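Long-range contacts in polysaccharide deacetylase (Bacillus anthracis, PDB 2J13), which probably removes acetyl groups from the N-acetylated sugars of bacterial cell-wall peptidoglycan, as a zinc-binding family 4 carbohydrate esterase: residues Ala12-Trp20 against Gly156-Ala164; Leu41-Leu49 against Lys167-Ser177. All coordinates share one frame; numbering follows the deposited sequence. Where two conformers were deposited one is given.

Contact 1. Residues Ala12-Trp20 against Gly156-Ala164; sequences AYTNTPHNW and GVFSERTLA
T14 and E160 make the polar joint of this contact: T14 N donates to E160 OE1 over 2.9 Å in an almost straight bond, meeting the carboxylate on its anti side. The same oxygen takes a weak second bond from T14 OG1. E160 reaches that far because its chain runs extended, with CG swung away from its backbone N (chi1 -166°), and the carboxylate also stands at the rim of the Y13 ring, whose plane is turned 73° from its own. Over one face of that ring sits the methyl of A164, with CB 3.6 Å from Y13 CZ, a CH-pi contact one helical turn further on. R161 N donates to T14 O at 3.1 Å, tying the first turn of helix 160-168 to the N-terminal loop, while N15 OD1 lies against the aliphatic part of R161, whose guanidinium salt-bridges D125.

Further along, strands 18-19 and 157-158 form a two-stranded antiparallel sheet. H18 and F158 are its hydrogen-bonded pair, H18 N to F158 O at 2.7 Å and F158 N to H18 O at 3.0 Å; W20 N adds a bond to G156 O at 2.8 Å. The F158 ring carries H18 CB over one face, 3.8 Å from its centroid, and its CE1 meets the edge of W20.

Behind this shell, S159 and T162 form a capping box at the start of helix 160-168: S159 N donates to T162 OG1 and T162 N to S159 OG. A water bridges T16 O to E160 N.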
loop_
_atom_site.group_PDB
_atom_site.type_symbol
_atom_site.label_atom_id
_atom_site.label_comp_id
_atom_site.label_asym_id
_atom_site.label_seq_id
_atom_site.Cartn_x
_atom_site.Cartn_y
_atom_site.Cartn_z
ATOM N N ALA A 12 13.378 12.691 -22.126
ATOM C CA ALA A 12 12.697 11.399 -22.234
ATOM C C ALA A 12 12.914 10.661 -20.935
ATOM O O ALA A 12 14.053 10.347 -20.561
ATOM C CB ALA A 12 13.240 10.566 -23.381
ATOM N N TYR A 13 11.821 10.359 -20.258
ATOM C CA TYR A 13 11.898 9.557 -19.054
ATOM C C TYR A 13 12.487 8.212 -19.383
ATOM O O TYR A 13 12.241 7.632 -20.448
ATOM C CB TYR A 13 10.509 9.334 -18.449
ATOM C CG TYR A 13 9.859 10.556 -17.864
ATOM C CD1 TYR A 13 10.482 11.303 -16.877
ATOM C CD2 TYR A 13 8.582 10.931 -18.259
ATOM C CE1 TYR A 13 9.866 12.422 -16.323
ATOM C CE2 TYR A 13 7.954 12.036 -17.706
ATOM C CZ TYR A 13 8.601 12.780 -16.750
ATOM O OH TYR A 13 7.956 13.880 -16.231
ATOM N N THR A 14 13.264 7.694 -18.448
ATOM C CA THR A 14 13.823 6.382 -18.584
ATOM C C THR A 14 12.726 5.355 -18.365
ATOM O O THR A 14 11.894 5.509 -17.451
ATOM C CB THR A 14 14.957 6.224 -17.546
ATOM O OG1 THR A 14 15.906 7.297 -17.740
ATOM C CG2 THR A 14 15.639 4.928 -17.714
ATOM N N ASN A 15 12.720 4.327 -19.202
ATOM C CA ASN A 15 11.763 3.239 -19.108
ATOM C C ASN A 15 12.385 1.966 -18.569
ATOM O O ASN A 15 11.735 0.925 -18.517
ATOM C CB ASN A 15 11.139 2.994 -20.486
ATOM C CG ASN A 15 10.524 4.269 -21.095
ATOM O OD1 ASN A 15 9.620 4.878 -20.512
ATOM N ND2 ASN A 15 11.006 4.666 -22.274
ATOM N N THR A 16 13.658 2.024 -18.147
ATOM C CA THR A 16 14.309 0.830 -17.637
ATOM C C THR A 16 13.597 0.416 -16.349
ATOM O O THR A 16 13.377 1.259 -15.491
ATOM C CB THR A 16 15.805 1.040 -17.380
ATOM O OG1 THR A 16 16.435 1.398 -18.612
ATOM C CG2 THR A 16 16.444 -0.243 -16.866
ATOM N N PRO A 17 13.190 -0.858 -16.267
ATOM C CA PRO A 17 12.486 -1.349 -15.076
ATOM C C PRO A 17 13.371 -1.622 -13.875
ATOM O O PRO A 17 14.528 -2.083 -14.007
ATOM C CB PRO A 17 11.853 -2.659 -15.559
ATOM C CG PRO A 17 12.637 -3.081 -16.714
ATOM C CD PRO A 17 13.251 -1.892 -17.324
ATOM N N HIS A 18 12.824 -1.359 -12.697
ATOM C CA HIS A 18 13.479 -1.668 -11.455
ATOM C C HIS A 18 12.475 -2.446 -10.630
ATOM O O HIS A 18 11.263 -2.232 -10.804
ATOM C CB HIS A 18 13.830 -0.373 -10.746
ATOM C CG HIS A 18 14.736 0.532 -11.532
ATOM N ND1 HIS A 18 16.034 0.193 -11.859
ATOM C CD2 HIS A 18 14.542 1.782 -12.016
ATOM C CE1 HIS A 18 16.592 1.186 -12.531
ATOM N NE2 HIS A 18 15.710 2.165 -12.638
ATOM N N ASN A 19 12.956 -3.363 -9.790
ATOM C CA ASN A 19 12.120 -4.085 -8.831
ATOM C C ASN A 19 12.404 -3.489 -7.453
ATOM O O ASN A 19 13.560 -3.447 -6.994
ATOM C CB ASN A 19 12.429 -5.589 -8.805
ATOM C CG ASN A 19 12.264 -6.256 -10.150
ATOM O OD1 ASN A 19 11.505 -5.806 -10.992
ATOM N ND2 ASN A 19 13.009 -7.342 -10.368
ATOM N N TRP A 20 11.367 -3.029 -6.766
ATOM C CA TRP A 20 11.593 -2.444 -5.446
ATOM C C TRP A 20 12.120 -3.479 -4.474
ATOM O O TRP A 20 11.613 -4.587 -4.419
ATOM C CB TRP A 20 10.311 -1.834 -4.865
ATOM C CG TRP A 20 10.590 -1.228 -3.581
ATOM C CD1 TRP A 20 10.319 -1.750 -2.361
ATOM C CD2 TRP A 20 11.251 0.022 -3.347
ATOM N NE1 TRP A 20 10.756 -0.906 -1.398
ATOM C CE2 TRP A 20 11.352 0.179 -1.966
ATOM C CE3 TRP A 20 11.791 1.008 -4.177
ATOM C CZ2 TRP A 20 11.923 1.306 -1.385
ATOM C CZ3 TRP A 20 12.357 2.127 -3.599
ATOM C CH2 TRP A 20 12.429 2.254 -2.205
ATOM N N GLY A 156 5.973 -4.218 -7.080
ATOM C CA GLY A 156 6.944 -3.182 -6.797
ATOM C C GLY A 156 7.794 -2.821 -8.013
ATOM O O GLY A 156 8.890 -2.269 -7.872
ATOM N N VAL A 157 7.275 -3.118 -9.207
ATOM C CA VAL A 157 7.993 -2.808 -10.443
ATOM C C VAL A 157 7.693 -1.380 -10.882
ATOM O O VAL A 157 6.511 -0.936 -10.956
ATOM C CB VAL A 157 7.711 -3.830 -11.536
ATOM C CG1 VAL A 157 8.378 -3.421 -12.876
ATOM C CG2 VAL A 157 8.159 -5.248 -11.088
ATOM N N PHE A 158 8.751 -0.660 -11.221
ATOM C CA PHE A 158 8.645 0.732 -11.640
ATOM C C PHE A 158 9.783 1.138 -12.583
ATOM O O PHE A 158 10.827 0.462 -12.637
ATOM C CB PHE A 158 8.638 1.687 -10.455
ATOM C CG PHE A 158 9.945 1.725 -9.697
ATOM C CD1 PHE A 158 10.250 0.719 -8.786
ATOM C CD2 PHE A 158 10.844 2.744 -9.912
ATOM C CE1 PHE A 158 11.458 0.721 -8.090
ATOM C CE2 PHE A 158 12.054 2.759 -9.217
ATOM C CZ PHE A 158 12.334 1.733 -8.310
ATOM N N SER A 159 9.540 2.242 -13.273
ATOM C CA SER A 159 10.582 3.025 -13.969
ATOM C C SER A 159 10.418 4.481 -13.633
ATOM O O SER A 159 9.454 4.892 -13.021
ATOM C CB SER A 159 10.474 2.809 -15.476
ATOM O OG SER A 159 9.212 3.281 -15.935
ATOM N N GLU A 160 11.368 5.315 -14.030
ATOM C CA GLU A 160 11.165 6.742 -13.949
ATOM C C GLU A 160 9.846 7.171 -14.594
ATOM O O GLU A 160 9.113 8.011 -14.049
ATOM C CB GLU A 160 12.336 7.493 -14.611
ATOM C CG GLU A 160 12.324 8.945 -14.240
ATOM C CD GLU A 160 13.332 9.803 -15.009
ATOM O OE1 GLU A 160 13.796 9.404 -16.109
ATOM O OE2 GLU A 160 13.620 10.904 -14.477
ATOM N N ARG A 161 9.555 6.615 -15.764
ATOM C CA ARG A 161 8.326 6.965 -16.482
ATOM C C ARG A 161 7.072 6.643 -15.674
ATOM O O ARG A 161 6.198 7.497 -15.529
ATOM C CB ARG A 161 8.259 6.258 -17.820
ATOM C CG ARG A 161 7.120 6.796 -18.687
ATOM C CD ARG A 161 6.750 5.874 -19.764
ATOM N NE ARG A 161 5.930 6.586 -20.735
ATOM C CZ ARG A 161 6.436 7.411 -21.639
ATOM N NH1 ARG A 161 7.754 7.605 -21.700
ATOM N NH2 ARG A 161 5.623 8.050 -22.470
ATOM N N THR A 162 7.005 5.437 -15.133
ATOM C CA THR A 162 5.767 4.996 -14.441
ATOM C C THR A 162 5.552 5.783 -13.141
ATOM O O THR A 162 4.417 6.111 -12.784
ATOM C CB THR A 162 5.717 3.473 -14.198
ATOM O OG1 THR A 162 6.723 3.074 -13.256
ATOM C CG2 THR A 162 5.879 2.677 -15.474
ATOM N N LEU A 163 6.633 6.066 -12.406
ATOM C CA LEU A 163 6.575 6.932 -11.242
ATOM C C LEU A 163 6.059 8.303 -11.600
ATOM O O LEU A 163 5.139 8.825 -10.977
ATOM C CB LEU A 163 7.967 7.040 -10.586
ATOM C CG LEU A 163 8.533 5.777 -10.003
ATOM C CD1 LEU A 163 9.998 6.000 -9.541
ATOM C CD2 LEU A 163 7.656 5.243 -8.826
ATOM N N ALA A 164 6.614 8.898 -12.651
ATOM C CA ALA A 164 6.221 10.238 -13.039
ATOM C C ALA A 164 4.762 10.302 -13.556
ATOM O O ALA A 164 4.053 11.226 -13.241
ATOM C CB ALA A 164 7.211 10.808 -14.073
HETATM O O HOH W 1 13.791 3.851 -14.895
#

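Contact 2. Residues Leu41-Leu49 against Lys167-Ser177; sequences LQKNGGFYL and KEMGYYNVFWS
The F47 ring turns its edge toward the face of Y172 in an offset edge-to-face pair, planes 63° apart, with F47 CE2 3.7 Å from Y172 CD1. Y172 in turn has G45 O at its own edge. Beside F47, and pointing the same way, V174 brings CG2 to within 3.7 Å of F47 CZ; L241, V242 and L238 of helix 238-243 pack against F47, Y172 and V174 respectively. The Y48 ring has L49 CG over one face and W176 O near its edge. F175 has F47 O at its edge, and L41 CD2 lies 3.9 Å from F175 CD2.

F47 and Y172 sit on a parallel pairing, with Y48 and F175 just beyond it: strand 46-47 runs along strand 172-174, which strand 150-151 flanks on its other side in a three-stranded parallel sheet. N173 is gripped from both directions, its N donating to G45 O at 2.9 Å and its O accepting from F47 N at 3.0 Å; F175 N then bonds to F47 O. The side-chain amide of N173 has its main partner in L163 O and gives N44 O a weak bond.

Helix 35-43 ends with L41 O accepting from N44 N and G46 N, which come from opposite faces of its plane. G45 takes positive phi, and K167 CD packs against the N44-G45 peptide, 3.6 Å from N44 C. The extended chain of K167, CG anti to its backbone N (chi1 175°), lies along this turn and carries NZ to K43 O, 3.0 Å away. One water joins K167 NZ to G45 N and Q42 O.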
loop_
_atom_site.group_PDB
_atom_site.type_symbol
_atom_site.label_atom_id
_atom_site.label_comp_id
_atom_site.label_asym_id
_atom_site.label_seq_id
_atom_site.Cartn_x
_atom_site.Cartn_y
_atom_site.Cartn_z
ATOM N N LEU A 41 12.467 8.162 -6.271
ATOM C CA LEU A 41 11.244 8.336 -5.474
ATOM C C LEU A 41 11.046 9.782 -5.035
ATOM O O LEU A 41 9.965 10.345 -5.140
ATOM C CB LEU A 41 11.264 7.411 -4.238
ATOM C CG LEU A 41 10.799 5.972 -4.394
ATOM C CD1 LEU A 41 11.614 5.180 -5.389
ATOM C CD2 LEU A 41 10.819 5.280 -3.010
ATOM N N GLN A 42 12.105 10.380 -4.514
ATOM C CA GLN A 42 12.072 11.758 -4.071
ATOM C C GLN A 42 11.528 12.745 -5.132
ATOM O O GLN A 42 10.660 13.564 -4.833
ATOM C CB GLN A 42 13.495 12.152 -3.641
ATOM C CG GLN A 42 13.661 13.568 -3.146
ATOM C CD GLN A 42 15.135 13.929 -2.931
ATOM O OE1 GLN A 42 16.021 13.056 -2.938
ATOM N NE2 GLN A 42 15.403 15.225 -2.750
ATOM N N LYS A 43 12.020 12.648 -6.364
ATOM C CA LYS A 43 11.626 13.581 -7.431
ATOM C C LYS A 43 10.270 13.247 -8.074
ATOM O O LYS A 43 9.703 14.068 -8.810
ATOM C CB LYS A 43 12.662 13.613 -8.557
ATOM C CG LYS A 43 14.137 13.736 -8.151
ATOM C CD LYS A 43 14.997 13.790 -9.426
ATOM C CE LYS A 43 16.220 12.880 -9.392
ATOM N NZ LYS A 43 15.921 11.415 -9.419
ATOM N N ASN A 44 9.752 12.047 -7.812
ATOM C CA ASN A 44 8.551 11.566 -8.503
ATOM C C ASN A 44 7.469 11.057 -7.558
ATOM O O ASN A 44 6.827 10.060 -7.864
ATOM C CB ASN A 44 8.942 10.470 -9.482
ATOM C CG ASN A 44 9.928 10.940 -10.534
ATOM O OD1 ASN A 44 9.550 11.638 -11.477
ATOM N ND2 ASN A 44 11.187 10.529 -10.406
ATOM N N GLY A 45 7.297 11.736 -6.425
ATOM C CA GLY A 45 6.130 11.589 -5.580
ATOM C C GLY A 45 6.072 10.250 -4.876
ATOM O O GLY A 45 4.978 9.713 -4.628
ATOM N N GLY A 46 7.235 9.679 -4.575
ATOM C CA GLY A 46 7.278 8.327 -3.982
ATOM C C GLY A 46 7.843 8.377 -2.578
ATOM O O GLY A 46 8.558 9.329 -2.187
ATOM N N PHE A 47 7.465 7.391 -1.781
ATOM C CA PHE A 47 8.092 7.208 -0.467
ATOM C C PHE A 47 8.062 5.755 -0.077
ATOM O O PHE A 47 7.267 4.974 -0.605
ATOM C CB PHE A 47 7.490 8.136 0.597
ATOM C CG PHE A 47 6.015 8.009 0.800
ATOM C CD1 PHE A 47 5.494 7.049 1.648
ATOM C CD2 PHE A 47 5.136 8.899 0.198
ATOM C CE1 PHE A 47 4.127 6.961 1.850
ATOM C CE2 PHE A 47 3.767 8.795 0.401
ATOM C CZ PHE A 47 3.260 7.833 1.225
ATOM N N TYR A 48 8.961 5.381 0.834
ATOM C CA TYR A 48 9.027 4.029 1.358
ATOM C C TYR A 48 9.199 4.003 2.875
ATOM O O TYR A 48 9.118 2.926 3.461
ATOM C CB TYR A 48 10.105 3.189 0.684
ATOM C CG TYR A 48 11.520 3.491 1.147
ATOM C CD1 TYR A 48 12.168 4.630 0.703
ATOM C CD2 TYR A 48 12.179 2.652 2.014
ATOM C CE1 TYR A 48 13.489 4.926 1.096
ATOM C CE2 TYR A 48 13.497 2.941 2.427
ATOM C CZ TYR A 48 14.121 4.065 1.969
ATOM O OH TYR A 48 15.427 4.333 2.376
ATOM N N LEU A 49 9.367 5.177 3.472
ATOM C CA LEU A 49 9.564 5.357 4.914
ATOM C C LEU A 49 8.880 6.636 5.336
ATOM O O LEU A 49 8.712 7.575 4.517
ATOM C CB LEU A 49 11.040 5.552 5.245
ATOM C CG LEU A 49 12.025 4.433 5.406
ATOM C CD1 LEU A 49 13.389 5.106 5.554
ATOM C CD2 LEU A 49 11.680 3.559 6.597
ATOM N N LYS A 167 2.396 10.059 -10.458
ATOM C CA LYS A 167 2.347 11.351 -9.786
ATOM C C LYS A 167 1.526 12.385 -10.558
ATOM O O LYS A 167 0.757 13.141 -9.973
ATOM C CB LYS A 167 3.765 11.896 -9.574
ATOM C CG LYS A 167 3.858 13.287 -8.992
ATOM C CD LYS A 167 5.338 13.689 -8.915
ATOM C CE LYS A 167 5.569 15.179 -8.783
ATOM N NZ LYS A 167 7.068 15.430 -8.712
ATOM N N GLU A 168 1.720 12.423 -11.864
ATOM C CA GLU A 168 1.009 13.361 -12.728
ATOM C C GLU A 168 -0.494 13.152 -12.644
ATOM O O GLU A 168 -1.268 14.124 -12.728
ATOM C CB GLU A 168 1.515 13.144 -14.155
ATOM C CG GLU A 168 0.959 14.030 -15.248
ATOM C CD GLU A 168 1.413 13.517 -16.632
ATOM O OE1 GLU A 168 2.599 13.095 -16.760
ATOM O OE2 GLU A 168 0.588 13.508 -17.579
ATOM N N MET A 169 -0.917 11.900 -12.470
ATOM C CA MET A 169 -2.339 11.572 -12.295
ATOM C C MET A 169 -2.876 11.880 -10.893
ATOM O O MET A 169 -4.057 11.736 -10.655
ATOM C CB MET A 169 -2.600 10.116 -12.656
ATOM C CG MET A 169 -2.270 9.761 -14.109
ATOM S SD MET A 169 -2.628 8.071 -14.482
ATOM C CE MET A 169 -4.409 8.006 -14.241
ATOM N N GLY A 170 -2.002 12.305 -9.982
ATOM C CA GLY A 170 -2.393 12.797 -8.682
ATOM C C GLY A 170 -2.195 11.802 -7.555
ATOM O O GLY A 170 -2.764 11.983 -6.465
ATOM N N TYR A 171 -1.378 10.779 -7.791
ATOM C CA TYR A 171 -1.103 9.748 -6.776
ATOM C C TYR A 171 0.300 9.794 -6.219
ATOM O O TYR A 171 1.240 10.129 -6.931
ATOM C CB TYR A 171 -1.296 8.365 -7.395
ATOM C CG TYR A 171 -2.659 8.159 -8.008
ATOM C CD1 TYR A 171 -3.761 7.894 -7.206
ATOM C CD2 TYR A 171 -2.813 8.155 -9.389
ATOM C CE1 TYR A 171 -5.030 7.682 -7.765
ATOM C CE2 TYR A 171 -4.063 7.939 -9.970
ATOM C CZ TYR A 171 -5.163 7.692 -9.156
ATOM O OH TYR A 171 -6.402 7.497 -9.729
ATOM N N TYR A 172 0.421 9.433 -4.939
ATOM C CA TYR A 172 1.716 9.013 -4.381
ATOM C C TYR A 172 2.040 7.577 -4.791
ATOM O O TYR A 172 1.180 6.677 -4.808
ATOM C CB TYR A 172 1.728 9.061 -2.867
ATOM C CG TYR A 172 1.517 10.420 -2.247
ATOM C CD1 TYR A 172 2.578 11.289 -2.073
ATOM C CD2 TYR A 172 0.267 10.809 -1.806
ATOM C CE1 TYR A 172 2.380 12.526 -1.455
ATOM C CE2 TYR A 172 0.055 12.039 -1.197
ATOM C CZ TYR A 172 1.104 12.888 -1.040
ATOM O OH TYR A 172 0.879 14.105 -0.433
ATOM N N ASN A 173 3.323 7.344 -5.008
ATOM C CA ASN A 173 3.853 6.028 -5.257
ATOM C C ASN A 173 4.356 5.506 -3.893
ATOM O O ASN A 173 5.370 5.998 -3.378
ATOM C CB ASN A 173 5.055 6.151 -6.177
ATOM C CG ASN A 173 4.678 6.548 -7.621
ATOM O OD1 ASN A 173 4.159 5.720 -8.373
ATOM N ND2 ASN A 173 4.966 7.810 -8.008
ATOM N N VAL A 174 3.694 4.491 -3.367
ATOM C CA VAL A 174 3.944 4.031 -1.999
ATOM C C VAL A 174 4.571 2.652 -2.034
ATOM O O VAL A 174 3.927 1.670 -2.416
ATOM C CB VAL A 174 2.667 3.994 -1.166
ATOM C CG1 VAL A 174 3.018 3.600 0.268
ATOM C CG2 VAL A 174 1.935 5.332 -1.203
ATOM N N PHE A 175 5.850 2.583 -1.640
ATOM C CA PHE A 175 6.566 1.322 -1.563
ATOM C C PHE A 175 6.565 0.838 -0.123
ATOM O O PHE A 175 5.581 1.061 0.550
ATOM C CB PHE A 175 7.947 1.492 -2.198
ATOM C CG PHE A 175 7.867 1.712 -3.673
ATOM C CD1 PHE A 175 7.746 0.646 -4.531
ATOM C CD2 PHE A 175 7.859 2.970 -4.179
ATOM C CE1 PHE A 175 7.645 0.851 -5.903
ATOM C CE2 PHE A 175 7.776 3.180 -5.559
ATOM C CZ PHE A 175 7.664 2.116 -6.391
ATOM N N TRP A 176 7.629 0.216 0.361
ATOM C CA TRP A 176 7.649 -0.321 1.747
ATOM C C TRP A 176 9.080 -0.421 2.207
ATOM O O TRP A 176 9.996 -0.388 1.389
ATOM C CB TRP A 176 6.979 -1.697 1.838
ATOM C CG TRP A 176 7.582 -2.753 1.002
ATOM C CD1 TRP A 176 8.541 -3.650 1.343
ATOM C CD2 TRP A 176 7.272 -3.014 -0.378
ATOM N NE1 TRP A 176 8.842 -4.468 0.282
ATOM C CE2 TRP A 176 8.080 -4.091 -0.794
ATOM C CE3 TRP A 176 6.395 -2.436 -1.299
ATOM C CZ2 TRP A 176 8.035 -4.598 -2.092
ATOM C CZ3 TRP A 176 6.358 -2.942 -2.569
ATOM C CH2 TRP A 176 7.167 -4.003 -2.963
ATOM N N SER A 177 9.265 -0.583 3.504
ATOM C CA SER A 177 10.617 -0.796 4.032
ATOM C C SER A 177 10.876 -2.159 4.642
ATOM O O SER A 177 12.057 -2.595 4.735
ATOM C CB SER A 177 10.988 0.328 4.985
ATOM O OG SER A 177 10.241 0.257 6.174
HETATM O O HOH W 2 7.951 14.419 -5.875
HETATM O O HOH W 3 7.678 13.751 -11.660
#

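How the contacts relate
Contacts 1 and 2 have centres about 12 Å apart and meet at W20. Its indole NE1 is 2.9 Å from W176 O, a probable hydrogen bond, its ring stacks on F175, and its CZ2 and CH2 pack against Y48 CB (3.3 Å) and L41 CD2 (3.5 Å). Helix 160-168 starts in contact 1 and ends in contact 2, and L163 O probably bonds N173 ND2 at 3.1 Å. Both contacts lie near bound ions, by nearest atoms: G156 is about 8 Å from a zinc ion and 5 Å from a cacodylate, W176 about 3 Å from a cacodylate and 4 Å from an acetate, both anions probably from the crystallisation liquor, though such ions often mark pockets.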